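Local atomic coordinates of diol-dehydratase (Roseburia inulinivorans, PDB entry 5I2A), a protein that probably dehydrates 1,2-propanediol without vitamin B12, as a lyase of the glycyl radical enzyme family. Residues 65-70 with 78-83; 109-114 with 327-332; 268-273 with 321-326; 340-345 with 376-381. All coordinates share one frame; numbering follows the deposited sequence. Where two conformers were deposited one is given.

How the interactions relate
Interaction 1 lies at the periphery and is partly buried, whereas interactions 2, 3 and 4 are buried, with interaction 4 nearest the centre of the chain. Their chemistry follows their place. In interaction 1 an arginine grips backbone carbonyls; interaction 2 joins two loops through an aromatic ring, a thiol and a water-bridged charge pair; interaction 3 packs a tryptophan between helices; and interaction 4 gives a methionine sulfur two weak N-H...S bonds beside a parallel pair of strands in a mixed sheet. Segments 321-326 and 327-332 are continuous, so interactions 2 and 3 share one stretch of chain. Asp325 of interaction 3 meets Arg69 of interaction 1, and Gln273 meets Gln345 of interaction 4.

Interaction 1. Residues 65-70 with 78-83; sequences PIIIRP and TTIAPR
Arg69 sets its CG anti to its own carbonyl carbon (chi1 -48°) and then runs extended from CG to NE, a course that carries the guanidinium over to the 78-83 loop and presents it to two successive backbone carbonyls. NH1 donates to Ile80 O at 2.8 Å with an N-H...O angle of 157°. NH2 donates to Thr79 O, also at 2.8 Å, along a more bent path of 142°. Both oxygens lie at the guanidinium's edge, somewhat tilted from its plane, while Pro82 covers one face, its CA 3.6 Å from NH2. An arginine suits the place because one flat cation offers several N-H groups in different directions, and its NE is taken by a salt bridge to Asp325, which helps to fix the group's rotation. Both segments belong to the long loop between helix 49-63 and helix 94-97, in the pyruvate formate lyase-like region, so the contact folds this connection back on itself. Within segment 78-83, Thr79 OG1 donates to Ala81 O at 2.7 Å. The Ile80 side chain makes the apolar part of the contact: its CD1 reaches Pro65 CB at 3.9 Å and Ile67 CB at 4.0 Å, branched and cyclic hydrocarbons fitting together near the surface. A water donates to both Pro65 O and Thr78 O, bridging the two backbones beside that apolar patch.

Interaction 2. Residues 109-114 with 327-332; sequences DPFYIS and NKCRDA
A cysteine sulfur-aromatic contact between Phe111 and Cys329 ties together two loops of the pyruvate formate lyase-like region, one following helix 94-97 and the other following helix 309-323. Cys329 CB sits over one face of the Phe111 ring, 3.8 Å from its centroid and only 15° off the normal, which makes a CH-pi contact. With SG anti to the backbone N (chi1 179°), the sulfur continues along the ring and lies obliquely to it, SG being 4.2 Å from the same centroid. A cysteine suits this place, being small enough for its CB to rest on the ring face while the polarisable sulfur takes that oblique position. The far end of the ring faces Asn327 and Lys328: Phe111 CZ is 3.6 Å from Asn327 ND2 and 3.5 Å from Lys328 O. The Asn327 amide and the ring approach from opposite directions with planes 48° apart, so they do not stack; ND2 is engaged by Arg83 O, while OD1 accepts the backbone N-H of Lys328. Farther along, Asp109 OD2 and Arg330 NH1 stand 4.4 Å apart, too far for a salt bridge. A water closes that gap, donating to Asp109 OD2 at 2.7 Å and accepting from Arg330 NH1 at 2.8 Å. Each charged group has a further hold, Asp109 on the backbone N-H groups of Gly340 and Tyr341, and Arg330 on Ser342 O. Ser114 stands at the N-cap position of helix 115-125 and Asp331 caps helix 332-335 with its side chain, so each loop joined by this sulfur-aromatic contact leads into a helix.

Interaction 3. Residues 268-273 with 321-326; sequences SFWFIQ and VKLNDL
Trp270 reaches from helix 262-279 toward the end of helix 309-323, its CG anti to the backbone N (chi1 176°) and its indole crossing the Lys322 side chain at about a right angle. Lys322 CB rests over one face of the six-membered ring, 3.7 Å from its centroid and 10° off the normal, a CH-pi contact. Trp270 CH2 comes within 3.2 Å of Lys322 O, an oxygen that already accepts the N-H of Asp325. At the ring's edge, near its plane, Leu323 CD2 lies 3.7 Å from CZ3, and Leu326 CD1 approaches CH2 obliquely at 3.6 Å. A large flat residue fits here because it can span all three neighbours at once, while NE1 donates to Gly76 O. This is helix-against-helix packing in the buried, largely helical part of the pyruvate formate lyase-like region, where the second helix gives way to a loop that keeps the contact going as far as Leu326. Were Trp270 cut back to an alanine, a gap would probably open between the helices, with Lys322 CB and the two leucines losing their aromatic partner and Gly76 O one of its donors. The Lys322 chain bends at its second and third torsions and sends NZ to Asp325 OD2, a 2.9 Å salt bridge; NZ also forms one with Glu72, and Asp325 OD2 is shared with Arg69. One turn farther along, Gln273 adds CG and NE2, the latter 4.0 Å from Leu323 CD2, while its buried amide is occupied by Tyr171, Gln345 and Ile285 O.

Interaction 4. Residues 340-345 with 376-381; sequences GYSLFQ and LPMPSL
Met378 points its CB toward the 340-345 loop, and CG and then SD carry the side chain up to the backbone of that loop. SD receives two weak hydrogen bonds: Leu343 N donates from 3.3 Å with an N-H...S angle of 160°, and Gln345 NE2 donates from 3.4 Å. Leu343 CB also packs against SD, at 3.9 Å. The chain bends at its last torsion (chi3 -105°), which brings the tip, CE, to 3.7 Å from Tyr341 O. A thioether suits this buried spot, being both apolar filler and soft acceptor; the Gln345 amide has stronger ties, NE2 to Leu323 O and OE1 to Gln273 and Gln277. Just beyond, Ser380 N donates to Gln345 O at 2.9 Å, meeting that oxygen from above the carbonyl plane, 41° out of it. This bond stands at the start of strands 346-350 and 380-385, neighbours in a parallel pairing linked through helix 362-374, a beta-alpha-beta crossover. Pro379, preceded by a cis peptide bond, turns the chain into the second strand and sets its CB 3.4 Å from Gln345 O. Back in the loop, Ser342 OG accepts from Phe344 N at 2.9 Å, forming an ST turn, and lies over the centre of the Phe344 ring face. With an alanine at Ser342, the Phe344 N-H would probably lose its acceptor and the turn its brace, so that the ring might shift. Phe344 also meets Tyr818 edge-to-face, the residue next in sequence to Gly817, the predicted site of the glycyl radical, which this structure does not contain.

Interaction 1. Residues 65-70 with 78-83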
loop_
_atom_site.group_PDB
_atom_site.type_symbol
_atom_site.label_atom_id
_atom_site.label_comp_id
_atom_site.label_asym_id
_atom_site.label_seq_id
_atom_site.Cartn_x
_atom_site.Cartn_y
_atom_site.Cartn_z
ATOM N N PRO A 65 -23.576 21.607 2.748
ATOM C CA PRO A 65 -24.383 22.772 3.128
ATOM C C PRO A 65 -23.693 23.564 4.235
ATOM O O PRO A 65 -23.133 22.976 5.168
ATOM C CB PRO A 65 -25.693 22.156 3.612
ATOM C CG PRO A 65 -25.788 20.851 2.826
ATOM C CD PRO A 65 -24.349 20.355 2.806
ATOM N N ILE A 66 -23.684 24.882 4.084
ATOM C CA ILE A 66 -23.117 25.750 5.093
ATOM C C ILE A 66 -24.222 26.643 5.642
ATOM O O ILE A 66 -25.279 26.799 5.020
ATOM C CB ILE A 66 -21.972 26.616 4.541
ATOM C CG1 ILE A 66 -22.501 27.577 3.472
ATOM C CG2 ILE A 66 -20.828 25.734 4.011
ATOM C CD1 ILE A 66 -21.511 28.650 3.107
ATOM N N ILE A 67 -23.970 27.215 6.810
ATOM C CA ILE A 67 -24.943 28.069 7.468
ATOM C C ILE A 67 -24.199 29.031 8.383
ATOM O O ILE A 67 -23.157 28.695 8.923
ATOM C CB ILE A 67 -25.988 27.233 8.259
ATOM C CG1 ILE A 67 -27.085 28.121 8.843
ATOM C CG2 ILE A 67 -25.320 26.415 9.373
ATOM C CD1 ILE A 67 -28.271 27.334 9.393
ATOM N N ILE A 68 -24.714 30.247 8.510
ATOM C CA ILE A 68 -24.232 31.186 9.512
ATOM C C ILE A 68 -25.329 31.318 10.546
ATOM O O ILE A 68 -26.441 31.722 10.216
ATOM C CB ILE A 68 -23.879 32.552 8.896
ATOM C CG1 ILE A 68 -22.696 32.386 7.945
ATOM C CG2 ILE A 68 -23.588 33.600 9.991
ATOM C CD1 ILE A 68 -22.155 33.697 7.372
ATOM N N ARG A 69 -25.033 30.933 11.783
ATOM C CA ARG A 69 -26.060 30.874 12.811
ATOM C C ARG A 69 -26.318 32.291 13.342
ATOM O O ARG A 69 -25.458 33.159 13.206
ATOM C CB ARG A 69 -25.650 29.910 13.939
ATOM C CG ARG A 69 -25.135 28.536 13.459
ATOM C CD ARG A 69 -25.278 27.501 14.569
ATOM N NE ARG A 69 -24.694 26.199 14.242
ATOM C CZ ARG A 69 -25.247 25.315 13.417
ATOM N NH1 ARG A 69 -26.398 25.586 12.796
ATOM N NH2 ARG A 69 -24.641 24.161 13.197
ATOM N N PRO A 70 -27.509 32.531 13.921
ATOM C CA PRO A 70 -27.850 33.884 14.382
ATOM C C PRO A 70 -26.778 34.473 15.297
ATOM O O PRO A 70 -26.354 33.813 16.248
ATOM C CB PRO A 70 -29.173 33.675 15.134
ATOM C CG PRO A 70 -29.787 32.474 14.463
ATOM C CD PRO A 70 -28.612 31.577 14.141
ATOM N N THR A 78 -20.522 22.503 10.546
ATOM C CA THR A 78 -20.362 21.267 9.793
ATOM C C THR A 78 -21.728 20.619 9.516
ATOM O O THR A 78 -21.897 19.907 8.531
ATOM C CB THR A 78 -19.392 20.315 10.552
ATOM O OG1 THR A 78 -18.079 20.877 10.504
ATOM C CG2 THR A 78 -19.351 18.905 9.946
ATOM N N THR A 79 -22.711 20.907 10.364
ATOM C CA THR A 79 -24.077 20.451 10.133
ATOM C C THR A 79 -25.076 21.615 10.185
ATOM O O THR A 79 -24.823 22.636 10.804
ATOM C CB THR A 79 -24.508 19.408 11.165
ATOM O OG1 THR A 79 -24.257 19.928 12.469
ATOM C CG2 THR A 79 -23.723 18.105 10.983
ATOM N N ILE A 80 -26.222 21.451 9.542
ATOM C CA ILE A 80 -27.253 22.467 9.632
ATOM C C ILE A 80 -27.789 22.485 11.063
ATOM O O ILE A 80 -27.880 23.541 11.676
ATOM C CB ILE A 80 -28.366 22.226 8.629
ATOM C CG1 ILE A 80 -27.794 22.311 7.213
ATOM C CG2 ILE A 80 -29.499 23.259 8.815
ATOM C CD1 ILE A 80 -26.997 23.610 6.965
ATOM N N ALA A 81 -28.095 21.313 11.610
ATOM C CA ALA A 81 -28.525 21.226 13.003
ATOM C C ALA A 81 -27.359 21.495 13.947
ATOM O O ALA A 81 -26.334 20.846 13.848
ATOM C CB ALA A 81 -29.128 19.875 13.293
ATOM N N PRO A 82 -27.519 22.455 14.873
ATOM C CA PRO A 82 -26.473 22.693 15.872
ATOM C C PRO A 82 -26.177 21.435 16.692
ATOM O O PRO A 82 -27.096 20.680 16.996
ATOM C CB PRO A 82 -27.063 23.799 16.749
ATOM C CG PRO A 82 -28.111 24.483 15.853
ATOM C CD PRO A 82 -28.681 23.346 15.049
ATOM N N ARG A 83 -24.901 21.217 17.006
ATOM C CA ARG A 83 -24.455 20.034 17.754
ATOM C C ARG A 83 -24.780 18.727 17.036
ATOM O O ARG A 83 -24.811 17.667 17.651
ATOM C CB ARG A 83 -25.051 20.020 19.164
ATOM C CG ARG A 83 -24.596 21.217 20.008
ATOM C CD ARG A 83 -25.164 21.182 21.410
ATOM N NE ARG A 83 -24.610 20.107 22.219
ATOM C CZ ARG A 83 -25.326 19.120 22.751
ATOM N NH1 ARG A 83 -26.645 19.068 22.563
ATOM N NH2 ARG A 83 -24.717 18.192 23.490
HETATM O O HOH W 1 -23.742 20.661 6.431
#

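Interaction 2. Residues 109-114 with 327-332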
loop_
_atom_site.group_PDB
_atom_site.type_symbol
_atom_site.label_atom_id
_atom_site.label_comp_id
_atom_site.label_asym_id
_atom_site.label_seq_id
_atom_site.Cartn_x
_atom_site.Cartn_y
_atom_site.Cartn_z
ATOM N N ASP A 109 -25.641 9.412 24.861
ATOM C CA ASP A 109 -25.468 10.301 23.713
ATOM C C ASP A 109 -26.468 10.016 22.569
ATOM O O ASP A 109 -26.060 9.651 21.471
ATOM C CB ASP A 109 -24.022 10.205 23.166
ATOM C CG ASP A 109 -22.966 10.840 24.108
ATOM O OD1 ASP A 109 -23.235 11.020 25.318
ATOM O OD2 ASP A 109 -21.846 11.138 23.632
ATOM N N PRO A 110 -27.776 10.196 22.824
ATOM C CA PRO A 110 -28.753 9.977 21.749
ATOM C C PRO A 110 -28.640 11.020 20.630
ATOM O O PRO A 110 -28.195 12.141 20.871
ATOM C CB PRO A 110 -30.105 10.089 22.468
ATOM C CG PRO A 110 -29.814 11.026 23.666
ATOM C CD PRO A 110 -28.414 10.620 24.090
ATOM N N PHE A 111 -29.025 10.631 19.418
ATOM C CA PHE A 111 -29.065 11.522 18.258
ATOM C C PHE A 111 -30.390 11.347 17.513
ATOM O O PHE A 111 -30.840 10.219 17.321
ATOM C CB PHE A 111 -27.925 11.229 17.271
ATOM C CG PHE A 111 -26.583 11.773 17.668
ATOM C CD1 PHE A 111 -25.793 11.111 18.595
ATOM C CD2 PHE A 111 -26.088 12.916 17.068
ATOM C CE1 PHE A 111 -24.533 11.593 18.941
ATOM C CE2 PHE A 111 -24.834 13.415 17.421
ATOM C CZ PHE A 111 -24.056 12.744 18.362
ATOM N N TYR A 112 -30.993 12.443 17.062
ATOM C CA TYR A 112 -32.155 12.337 16.185
ATOM C C TYR A 112 -31.710 12.014 14.767
ATOM O O TYR A 112 -30.707 12.528 14.303
ATOM C CB TYR A 112 -32.987 13.628 16.195
ATOM C CG TYR A 112 -34.046 13.678 15.100
ATOM C CD1 TYR A 112 -35.162 12.852 15.139
ATOM C CD2 TYR A 112 -33.926 14.554 14.035
ATOM C CE1 TYR A 112 -36.139 12.899 14.133
ATOM C CE2 TYR A 112 -34.884 14.607 13.029
ATOM C CZ TYR A 112 -35.986 13.782 13.086
ATOM O OH TYR A 112 -36.924 13.852 12.088
ATOM N N ILE A 113 -32.446 11.140 14.091
ATOM C CA ILE A 113 -32.217 10.902 12.677
ATOM C C ILE A 113 -33.561 10.742 11.945
ATOM O O ILE A 113 -34.414 9.954 12.350
ATOM C CB ILE A 113 -31.300 9.663 12.444
ATOM C CG1 ILE A 113 -31.021 9.468 10.952
ATOM C CG2 ILE A 113 -31.888 8.401 13.072
ATOM C CD1 ILE A 113 -29.992 8.344 10.655
ATOM N N SER A 114 -33.741 11.519 10.883
ATOM C CA SER A 114 -35.015 11.564 10.170
ATOM C C SER A 114 -35.155 10.366 9.257
ATOM O O SER A 114 -34.167 9.704 8.950
ATOM C CB SER A 114 -35.140 12.844 9.352
ATOM O OG SER A 114 -34.286 12.807 8.220
ATOM N N ASN A 327 -19.833 17.822 16.834
ATOM C CA ASN A 327 -20.252 16.620 17.553
ATOM C C ASN A 327 -19.890 15.371 16.737
ATOM O O ASN A 327 -19.395 15.471 15.614
ATOM C CB ASN A 327 -21.769 16.674 17.852
ATOM C CG ASN A 327 -22.192 15.826 19.073
ATOM O OD1 ASN A 327 -21.455 14.966 19.561
ATOM N ND2 ASN A 327 -23.412 16.073 19.553
ATOM N N LYS A 328 -20.149 14.202 17.306
ATOM C CA LYS A 328 -19.774 12.940 16.702
ATOM C C LYS A 328 -20.651 11.824 17.247
ATOM O O LYS A 328 -20.770 11.663 18.455
ATOM C CB LYS A 328 -18.291 12.638 16.986
ATOM C CG LYS A 328 -17.771 11.278 16.516
ATOM C CD LYS A 328 -16.259 11.170 16.886
ATOM C CE LYS A 328 -15.616 9.804 16.565
ATOM N NZ LYS A 328 -14.124 9.843 16.887
ATOM N N CYS A 329 -21.245 11.028 16.369
ATOM C CA CYS A 329 -22.059 9.919 16.860
ATOM C C CYS A 329 -21.259 8.626 16.842
ATOM O O CYS A 329 -20.716 8.245 15.816
ATOM C CB CYS A 329 -23.346 9.761 16.030
ATOM S SG CYS A 329 -24.373 8.368 16.577
ATOM N N ARG A 330 -21.181 7.970 17.992
ATOM C CA ARG A 330 -20.482 6.696 18.130
ATOM C C ARG A 330 -21.511 5.604 18.383
ATOM O O ARG A 330 -22.571 5.893 18.916
ATOM C CB ARG A 330 -19.465 6.741 19.284
ATOM C CG ARG A 330 -18.483 7.916 19.219
ATOM C CD ARG A 330 -17.567 7.996 20.451
ATOM N NE ARG A 330 -16.667 9.145 20.352
ATOM C CZ ARG A 330 -17.003 10.389 20.689
ATOM N NH1 ARG A 330 -18.227 10.653 21.158
ATOM N NH2 ARG A 330 -16.128 11.376 20.544
ATOM N N ASP A 331 -21.188 4.358 18.035
ATOM C CA ASP A 331 -22.094 3.232 18.308
ATOM C C ASP A 331 -22.350 3.145 19.803
ATOM O O ASP A 331 -21.504 3.542 20.594
ATOM C CB ASP A 331 -21.530 1.902 17.794
ATOM C CG ASP A 331 -20.310 1.440 18.582
ATOM O OD1 ASP A 331 -20.480 0.711 19.574
ATOM O OD2 ASP A 331 -19.184 1.813 18.212
ATOM N N ALA A 332 -23.504 2.603 20.174
ATOM C CA ALA A 332 -23.988 2.676 21.555
ATOM C C ALA A 332 -22.986 2.144 22.573
ATOM O O ALA A 332 -22.759 2.775 23.602
ATOM C CB ALA A 332 -25.316 1.932 21.687
HETATM O O HOH W 2 -20.177 9.204 22.614
#

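Interaction 3. Residues 268-273 with 321-326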
loop_
_atom_site.group_PDB
_atom_site.type_symbol
_atom_site.label_atom_id
_atom_site.label_comp_id
_atom_site.label_asym_id
_atom_site.label_seq_id
_atom_site.Cartn_x
_atom_site.Cartn_y
_atom_site.Cartn_z
ATOM N N SER A 268 -9.429 32.109 11.243
ATOM C CA SER A 268 -8.485 31.209 10.605
ATOM C C SER A 268 -8.291 29.955 11.457
ATOM O O SER A 268 -8.390 28.846 10.962
ATOM C CB SER A 268 -7.145 31.899 10.382
ATOM O OG SER A 268 -6.324 31.109 9.561
ATOM N N PHE A 269 -8.016 30.155 12.737
ATOM C CA PHE A 269 -7.979 29.066 13.684
ATOM C C PHE A 269 -9.229 28.201 13.591
ATOM O O PHE A 269 -9.123 26.975 13.486
ATOM C CB PHE A 269 -7.836 29.575 15.112
ATOM C CG PHE A 269 -8.239 28.567 16.134
ATOM C CD1 PHE A 269 -7.362 27.568 16.515
ATOM C CD2 PHE A 269 -9.507 28.583 16.683
ATOM C CE1 PHE A 269 -7.728 26.623 17.436
ATOM C CE2 PHE A 269 -9.877 27.637 17.609
ATOM C CZ PHE A 269 -8.982 26.654 17.987
ATOM N N TRP A 270 -10.406 28.822 13.628
ATOM C CA TRP A 270 -11.626 28.026 13.689
ATOM C C TRP A 270 -11.813 27.187 12.416
ATOM O O TRP A 270 -12.196 26.040 12.502
ATOM C CB TRP A 270 -12.889 28.870 13.921
ATOM C CG TRP A 270 -14.105 27.980 13.873
ATOM C CD1 TRP A 270 -15.073 27.960 12.921
ATOM C CD2 TRP A 270 -14.412 26.909 14.782
ATOM N NE1 TRP A 270 -15.990 26.969 13.200
ATOM C CE2 TRP A 270 -15.598 26.306 14.333
ATOM C CE3 TRP A 270 -13.797 26.413 15.941
ATOM C CZ2 TRP A 270 -16.182 25.226 14.992
ATOM C CZ3 TRP A 270 -14.382 25.349 16.603
ATOM C CH2 TRP A 270 -15.564 24.769 16.129
ATOM N N PHE A 271 -11.557 27.760 11.248
ATOM C CA PHE A 271 -11.677 26.995 10.002
ATOM C C PHE A 271 -10.771 25.751 10.027
ATOM O O PHE A 271 -11.179 24.679 9.610
ATOM C CB PHE A 271 -11.353 27.882 8.790
ATOM C CG PHE A 271 -12.544 28.673 8.272
ATOM C CD1 PHE A 271 -13.808 28.105 8.219
ATOM C CD2 PHE A 271 -12.392 29.985 7.851
ATOM C CE1 PHE A 271 -14.899 28.826 7.741
ATOM C CE2 PHE A 271 -13.478 30.716 7.370
ATOM C CZ PHE A 271 -14.727 30.145 7.315
ATOM N N ILE A 272 -9.560 25.890 10.549
ATOM C CA ILE A 272 -8.661 24.748 10.628
ATOM C C ILE A 272 -9.222 23.714 11.612
ATOM O O ILE A 272 -9.309 22.532 11.280
ATOM C CB ILE A 272 -7.235 25.155 11.039
ATOM C CG1 ILE A 272 -6.633 26.099 9.995
ATOM C CG2 ILE A 272 -6.370 23.925 11.193
ATOM C CD1 ILE A 272 -6.654 25.534 8.549
ATOM N N GLN A 273 -9.634 24.172 12.794
ATOM C CA GLN A 273 -10.244 23.302 13.805
ATOM C C GLN A 273 -11.429 22.531 13.237
ATOM O O GLN A 273 -11.606 21.349 13.519
ATOM C CB GLN A 273 -10.710 24.110 15.020
ATOM C CG GLN A 273 -11.233 23.260 16.180
ATOM C CD GLN A 273 -10.123 22.486 16.902
ATOM O OE1 GLN A 273 -8.934 22.753 16.710
ATOM N NE2 GLN A 273 -10.518 21.528 17.740
ATOM N N VAL A 321 -17.982 28.846 22.153
ATOM C CA VAL A 321 -19.304 28.342 21.770
ATOM C C VAL A 321 -19.202 27.414 20.554
ATOM O O VAL A 321 -19.753 26.314 20.554
ATOM C CB VAL A 321 -20.302 29.488 21.470
ATOM C CG1 VAL A 321 -21.598 28.932 20.902
ATOM C CG2 VAL A 321 -20.584 30.282 22.746
ATOM N N LYS A 322 -18.473 27.854 19.539
ATOM C CA LYS A 322 -18.302 27.061 18.333
ATOM C C LYS A 322 -17.707 25.679 18.620
ATOM O O LYS A 322 -18.136 24.694 18.040
ATOM C CB LYS A 322 -17.439 27.820 17.317
ATOM C CG LYS A 322 -18.187 28.951 16.593
ATOM C CD LYS A 322 -18.763 28.505 15.232
ATOM C CE LYS A 322 -19.868 27.469 15.376
ATOM N NZ LYS A 322 -20.622 27.202 14.123
ATOM N N LEU A 323 -16.742 25.609 19.532
ATOM C CA LEU A 323 -16.137 24.335 19.906
ATOM C C LEU A 323 -17.172 23.331 20.422
ATOM O O LEU A 323 -16.950 22.132 20.333
ATOM C CB LEU A 323 -15.038 24.549 20.949
ATOM C CG LEU A 323 -13.721 25.104 20.383
ATOM C CD1 LEU A 323 -12.870 25.758 21.479
ATOM C CD2 LEU A 323 -12.923 23.990 19.697
ATOM N N ASN A 324 -18.295 23.815 20.954
ATOM C CA ASN A 324 -19.392 22.938 21.360
ATOM C C ASN A 324 -20.410 22.659 20.260
ATOM O O ASN A 324 -21.305 21.832 20.436
ATOM C CB ASN A 324 -20.115 23.520 22.578
ATOM C CG ASN A 324 -19.240 23.541 23.796
ATOM O OD1 ASN A 324 -19.220 22.588 24.571
ATOM N ND2 ASN A 324 -18.485 24.620 23.961
ATOM N N ASP A 325 -20.276 23.331 19.124
ATOM C CA ASP A 325 -21.199 23.092 18.007
ATOM C C ASP A 325 -20.868 21.781 17.274
ATOM O O ASP A 325 -21.744 21.135 16.704
ATOM C CB ASP A 325 -21.159 24.264 17.022
ATOM C CG ASP A 325 -22.333 24.261 16.044
ATOM O OD1 ASP A 325 -23.367 23.620 16.320
ATOM O OD2 ASP A 325 -22.211 24.918 14.998
ATOM N N LEU A 326 -19.597 21.396 17.287
ATOM C CA LEU A 326 -19.173 20.162 16.619
ATOM C C LEU A 326 -19.534 18.948 17.478
ATOM O O LEU A 326 -19.585 19.042 18.709
ATOM C CB LEU A 326 -17.667 20.211 16.323
ATOM C CG LEU A 326 -17.199 21.381 15.447
ATOM C CD1 LEU A 326 -15.700 21.316 15.214
ATOM C CD2 LEU A 326 -17.958 21.402 14.122
#

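Interaction 4. Residues 340-345 with 376-381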
loop_
_atom_site.group_PDB
_atom_site.type_symbol
_atom_site.label_atom_id
_atom_site.label_comp_id
_atom_site.label_asym_id
_atom_site.label_seq_id
_atom_site.Cartn_x
_atom_site.Cartn_y
_atom_site.Cartn_z
ATOM N N GLY A 340 -21.174 11.908 26.855
ATOM C CA GLY A 340 -21.312 13.336 27.119
ATOM C C GLY A 340 -21.074 14.206 25.894
ATOM O O GLY A 340 -20.900 15.403 26.014
ATOM N N TYR A 341 -21.062 13.588 24.718
ATOM C CA TYR A 341 -20.893 14.300 23.447
ATOM C C TYR A 341 -19.549 15.031 23.291
ATOM O O TYR A 341 -19.438 15.909 22.454
ATOM C CB TYR A 341 -22.016 15.324 23.247
ATOM C CG TYR A 341 -23.424 14.760 23.223
ATOM C CD1 TYR A 341 -23.874 14.014 22.152
ATOM C CD2 TYR A 341 -24.309 15.017 24.265
ATOM C CE1 TYR A 341 -25.167 13.516 22.112
ATOM C CE2 TYR A 341 -25.614 14.535 24.236
ATOM C CZ TYR A 341 -26.037 13.788 23.155
ATOM O OH TYR A 341 -27.313 13.302 23.127
ATOM N N SER A 342 -18.542 14.691 24.092
ATOM C CA SER A 342 -17.260 15.377 23.996
ATOM C C SER A 342 -16.510 15.032 22.700
ATOM O O SER A 342 -16.646 13.929 22.148
ATOM C CB SER A 342 -16.360 15.050 25.199
ATOM O OG SER A 342 -15.236 15.920 25.203
ATOM N N LEU A 343 -15.722 15.995 22.237
ATOM C CA LEU A 343 -14.742 15.794 21.177
ATOM C C LEU A 343 -13.323 15.942 21.747
ATOM O O LEU A 343 -12.343 15.916 20.999
ATOM C CB LEU A 343 -14.978 16.791 20.027
ATOM C CG LEU A 343 -16.233 16.485 19.194
ATOM C CD1 LEU A 343 -16.448 17.525 18.090
ATOM C CD2 LEU A 343 -16.111 15.102 18.595
ATOM N N PHE A 344 -13.244 16.120 23.070
ATOM C CA PHE A 344 -11.976 16.169 23.798
ATOM C C PHE A 344 -10.987 17.142 23.156
ATOM O O PHE A 344 -9.842 16.792 22.875
ATOM C CB PHE A 344 -11.378 14.751 23.880
ATOM C CG PHE A 344 -12.391 13.716 24.294
ATOM C CD1 PHE A 344 -12.634 13.468 25.637
ATOM C CD2 PHE A 344 -13.161 13.055 23.338
ATOM C CE1 PHE A 344 -13.606 12.543 26.022
ATOM C CE2 PHE A 344 -14.136 12.129 23.720
ATOM C CZ PHE A 344 -14.348 11.863 25.054
ATOM N N GLN A 345 -11.461 18.352 22.896
ATOM C CA GLN A 345 -10.667 19.362 22.231
ATOM C C GLN A 345 -9.897 20.118 23.305
ATOM O O GLN A 345 -10.416 21.041 23.935
ATOM C CB GLN A 345 -11.552 20.291 21.390
ATOM C CG GLN A 345 -12.330 19.541 20.266
ATOM C CD GLN A 345 -13.372 20.417 19.563
ATOM O OE1 GLN A 345 -13.193 20.816 18.411
ATOM N NE2 GLN A 345 -14.474 20.701 20.260
ATOM N N LEU A 376 -19.725 25.895 29.080
ATOM C CA LEU A 376 -20.100 24.667 28.379
ATOM C C LEU A 376 -18.988 23.622 28.574
ATOM O O LEU A 376 -17.922 23.961 29.072
ATOM C CB LEU A 376 -20.330 24.961 26.897
ATOM C CG LEU A 376 -21.662 25.653 26.605
ATOM C CD1 LEU A 376 -21.821 25.852 25.095
ATOM C CD2 LEU A 376 -22.833 24.850 27.201
ATOM N N PRO A 377 -19.231 22.353 28.195
ATOM C CA PRO A 377 -18.192 21.338 28.412
ATOM C C PRO A 377 -16.873 21.588 27.669
ATOM O O PRO A 377 -15.821 21.306 28.213
ATOM C CB PRO A 377 -18.849 20.062 27.887
ATOM C CG PRO A 377 -20.307 20.289 28.131
ATOM C CD PRO A 377 -20.513 21.739 27.807
ATOM N N MET A 378 -16.941 22.095 26.445
ATOM C CA MET A 378 -15.751 22.258 25.623
ATOM C C MET A 378 -15.376 23.734 25.536
ATOM O O MET A 378 -16.241 24.587 25.680
ATOM C CB MET A 378 -15.993 21.663 24.225
ATOM C CG MET A 378 -16.526 20.214 24.272
ATOM S SD MET A 378 -16.135 19.212 22.809
ATOM C CE MET A 378 -17.707 19.166 21.947
ATOM N N PRO A 379 -14.090 24.048 25.299
ATOM C CA PRO A 379 -12.950 23.130 25.174
ATOM C C PRO A 379 -12.571 22.514 26.517
ATOM O O PRO A 379 -13.033 22.988 27.565
ATOM C CB PRO A 379 -11.825 24.029 24.652
ATOM C CG PRO A 379 -12.187 25.414 25.200
ATOM C CD PRO A 379 -13.693 25.459 25.132
ATOM N N SER A 380 -11.759 21.461 26.477
ATOM C CA SER A 380 -11.214 20.874 27.681
ATOM C C SER A 380 -10.020 21.737 28.107
ATOM O O SER A 380 -8.853 21.450 27.780
ATOM C CB SER A 380 -10.808 19.404 27.459
ATOM O OG SER A 380 -11.918 18.595 27.081
ATOM N N LEU A 381 -10.335 22.808 28.827
ATOM C CA LEU A 381 -9.343 23.774 29.265
ATOM C C LEU A 381 -8.323 23.163 30.220
ATOM O O LEU A 381 -8.661 22.450 31.162
ATOM C CB LEU A 381 -10.017 24.973 29.933
ATOM C CG LEU A 381 -9.083 26.121 30.284
ATOM C CD1 LEU A 381 -8.569 26.773 29.017
ATOM C CD2 LEU A 381 -9.807 27.144 31.165
HETATM O O HOH W 3 -13.573 19.069 24.956
#